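Local coordinates for protein carbohydrate binding module (Ruminococcus flavefaciens, PDB 4V1K) that is a carbohydrate-binding module of the family 9 glycoside hydrolase Cel9A and probably helps the cellulosomal enzyme recognise its plant-glycan substrate, at residues E43-I48 with S87-W92. Numbering follows the deposited sequence. Where two conformers were deposited one is given.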
loop_
_atom_site.group_PDB
_atom_site.type_symbol
_atom_site.label_atom_id
_atom_site.label_comp_id
_atom_site.label_asym_id
_atom_site.label_seq_id
_atom_site.Cartn_x
_atom_site.Cartn_y
_atom_site.Cartn_z
ATOM N N GLU A 43 9.944 -3.462 -0.704
ATOM C CA GLU A 43 9.340 -2.300 -0.048
ATOM C C GLU A 43 8.164 -1.803 -0.888
ATOM O O GLU A 43 8.219 -1.848 -2.141
ATOM C CB GLU A 43 10.438 -1.225 0.124
ATOM C CG GLU A 43 10.153 -0.041 0.996
ATOM C CD GLU A 43 11.431 0.810 1.193
ATOM O OE1 GLU A 43 12.496 0.294 1.602
ATOM O OE2 GLU A 43 11.390 2.002 0.921
ATOM N N VAL A 44 7.152 -1.271 -0.206
ATOM C CA VAL A 44 6.049 -0.540 -0.839
ATOM C C VAL A 44 5.999 0.874 -0.264
ATOM O O VAL A 44 6.062 1.039 0.947
ATOM C CB VAL A 44 4.701 -1.231 -0.593
ATOM C CG1 VAL A 44 3.576 -0.519 -1.327
ATOM C CG2 VAL A 44 4.748 -2.670 -1.041
ATOM N N GLN A 45 5.919 1.875 -1.131
ATOM C CA GLN A 45 5.791 3.265 -0.721
ATOM C C GLN A 45 4.519 3.878 -1.305
ATOM O O GLN A 45 4.221 3.693 -2.493
ATOM C CB GLN A 45 6.995 4.095 -1.172
ATOM C CG GLN A 45 8.281 3.657 -0.511
ATOM C CD GLN A 45 9.448 4.583 -0.789
ATOM O OE1 GLN A 45 9.535 5.167 -1.864
ATOM N NE2 GLN A 45 10.364 4.717 0.188
ATOM N N VAL A 46 3.768 4.568 -0.447
ATOM C CA VAL A 46 2.553 5.272 -0.848
ATOM C C VAL A 46 2.815 6.774 -0.610
ATOM O O VAL A 46 3.021 7.219 0.529
ATOM C CB VAL A 46 1.329 4.774 -0.088
ATOM C CG1 VAL A 46 0.092 5.559 -0.521
ATOM C CG2 VAL A 46 1.140 3.259 -0.338
ATOM N N ASN A 47 2.788 7.541 -1.698
ATOM C CA ASN A 47 3.027 8.992 -1.666
ATOM C C ASN A 47 1.697 9.712 -1.653
ATOM O O ASN A 47 0.877 9.538 -2.576
ATOM C CB ASN A 47 3.898 9.410 -2.847
ATOM C CG ASN A 47 5.258 8.764 -2.785
ATOM O OD1 ASN A 47 6.028 9.024 -1.868
ATOM N ND2 ASN A 47 5.543 7.891 -3.727
ATOM N N ILE A 48 1.493 10.511 -0.611
ATOM C CA ILE A 48 0.216 11.199 -0.438
ATOM C C ILE A 48 0.390 12.697 -0.286
ATOM O O ILE A 48 1.456 13.168 0.120
ATOM C CB ILE A 48 -0.605 10.642 0.756
ATOM C CG1 ILE A 48 0.076 10.895 2.105
ATOM C CG2 ILE A 48 -0.895 9.168 0.598
ATOM C CD1 ILE A 48 -0.792 10.581 3.319
ATOM N N SER A 87 2.578 17.025 2.127
ATOM C CA SER A 87 2.855 15.826 1.357
ATOM C C SER A 87 3.892 14.964 2.061
ATOM O O SER A 87 4.780 15.477 2.775
ATOM C CB SER A 87 3.321 16.163 -0.071
ATOM O OG SER A 87 4.576 16.802 -0.087
ATOM N N GLY A 88 3.759 13.658 1.899
ATOM C CA GLY A 88 4.746 12.753 2.460
ATOM C C GLY A 88 4.576 11.337 1.938
ATOM O O GLY A 88 3.796 11.092 1.006
ATOM N N THR A 89 5.292 10.415 2.576
ATOM C CA THR A 89 5.423 9.041 2.117
ATOM C C THR A 89 5.234 8.050 3.271
ATOM O O THR A 89 5.796 8.233 4.354
ATOM C CB THR A 89 6.821 8.837 1.508
ATOM O OG1 THR A 89 7.034 9.837 0.499
ATOM C CG2 THR A 89 6.986 7.429 0.923
ATOM N N ILE A 90 4.401 7.042 3.043
ATOM C CA ILE A 90 4.236 5.950 3.980
ATOM C C ILE A 90 4.936 4.731 3.378
ATOM O O ILE A 90 4.672 4.339 2.246
ATOM C CB ILE A 90 2.758 5.645 4.206
ATOM C CG1 ILE A 90 2.052 6.850 4.838
ATOM C CG2 ILE A 90 2.592 4.417 5.078
ATOM C CD1 ILE A 90 0.621 7.022 4.394
ATOM N N THR A 91 5.845 4.164 4.144
ATOM C CA THR A 91 6.709 3.070 3.703
ATOM C C THR A 91 6.414 1.779 4.491
ATOM O O THR A 91 6.397 1.795 5.752
ATOM C CB THR A 91 8.184 3.459 3.891
ATOM O OG1 THR A 91 8.461 4.643 3.139
ATOM C CG2 THR A 91 9.104 2.330 3.426
ATOM N N TRP A 92 6.228 0.677 3.736
ATOM C CA TRP A 92 6.213 -0.687 4.295
ATOM C C TRP A 92 7.413 -1.500 3.821
ATOM O O TRP A 92 7.563 -1.748 2.641
ATOM C CB TRP A 92 4.927 -1.386 3.886
ATOM C CG TRP A 92 4.764 -2.783 4.412
ATOM C CD1 TRP A 92 5.144 -3.242 5.640
ATOM C CD2 TRP A 92 4.178 -3.911 3.734
ATOM N NE1 TRP A 92 4.829 -4.562 5.772
ATOM C CE2 TRP A 92 4.242 -5.007 4.627
ATOM C CE3 TRP A 92 3.601 -4.097 2.472
ATOM C CZ2 TRP A 92 3.750 -6.272 4.312
ATOM C CZ3 TRP A 92 3.102 -5.378 2.143
ATOM C CH2 TRP A 92 3.187 -6.448 3.068
#
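Val44, Val46 and Ile48 pair with Trp92, Ile90 and Gly88 as antiparallel hydrogen-bonded pairs, two backbone bonds each; the axes of segments 43-48 and 87-92 approach to 4.6 Å, their directions 161° apart. The bond from Trp92 N to Val44 O is 2.8 Å long and nearly straight. Between these pairs lie the non-hydrogen-bonded ones, Gln45 with Thr91 and Asn47 with Thr89, where CA-H groups lean on carbonyls, as Gln45 CA does on Ile90 O at 3.3 Å. Strand 87-93 is an outermost strand of a four-stranded antiparallel sheet, and strand 41-49 lies between it and strand 121-131; a second sheet packs against the buried face, as in the beta-sandwich of many carbohydrate-binding modules. On that face Val44 CG2 meets Trp92 CE3 obliquely at 4.0 Å. Phe61 and Phe112, from the opposing sheet, pack on Val46 and Ile90, and the Phe61 ring lies nearly parallel to the indole of Trp92. The other face is polar. Thr89 OG1 stands opposite its carbonyl carbon and beside its own N (chi1 -54°), which brings it alongside Asn47, and it donates to Asn47 OD1 at 2.7 Å, while Asn47 ND2 is hydrogen-bonded to Ser126 on strand 121-131, so the amide is held at both ends. A valine at Thr89 would probably leave Asn47 OD1 without this donor and its amide freer to turn. Farther along, Thr91 CG2 rests against Glu43 OE2 at 3.4 Å.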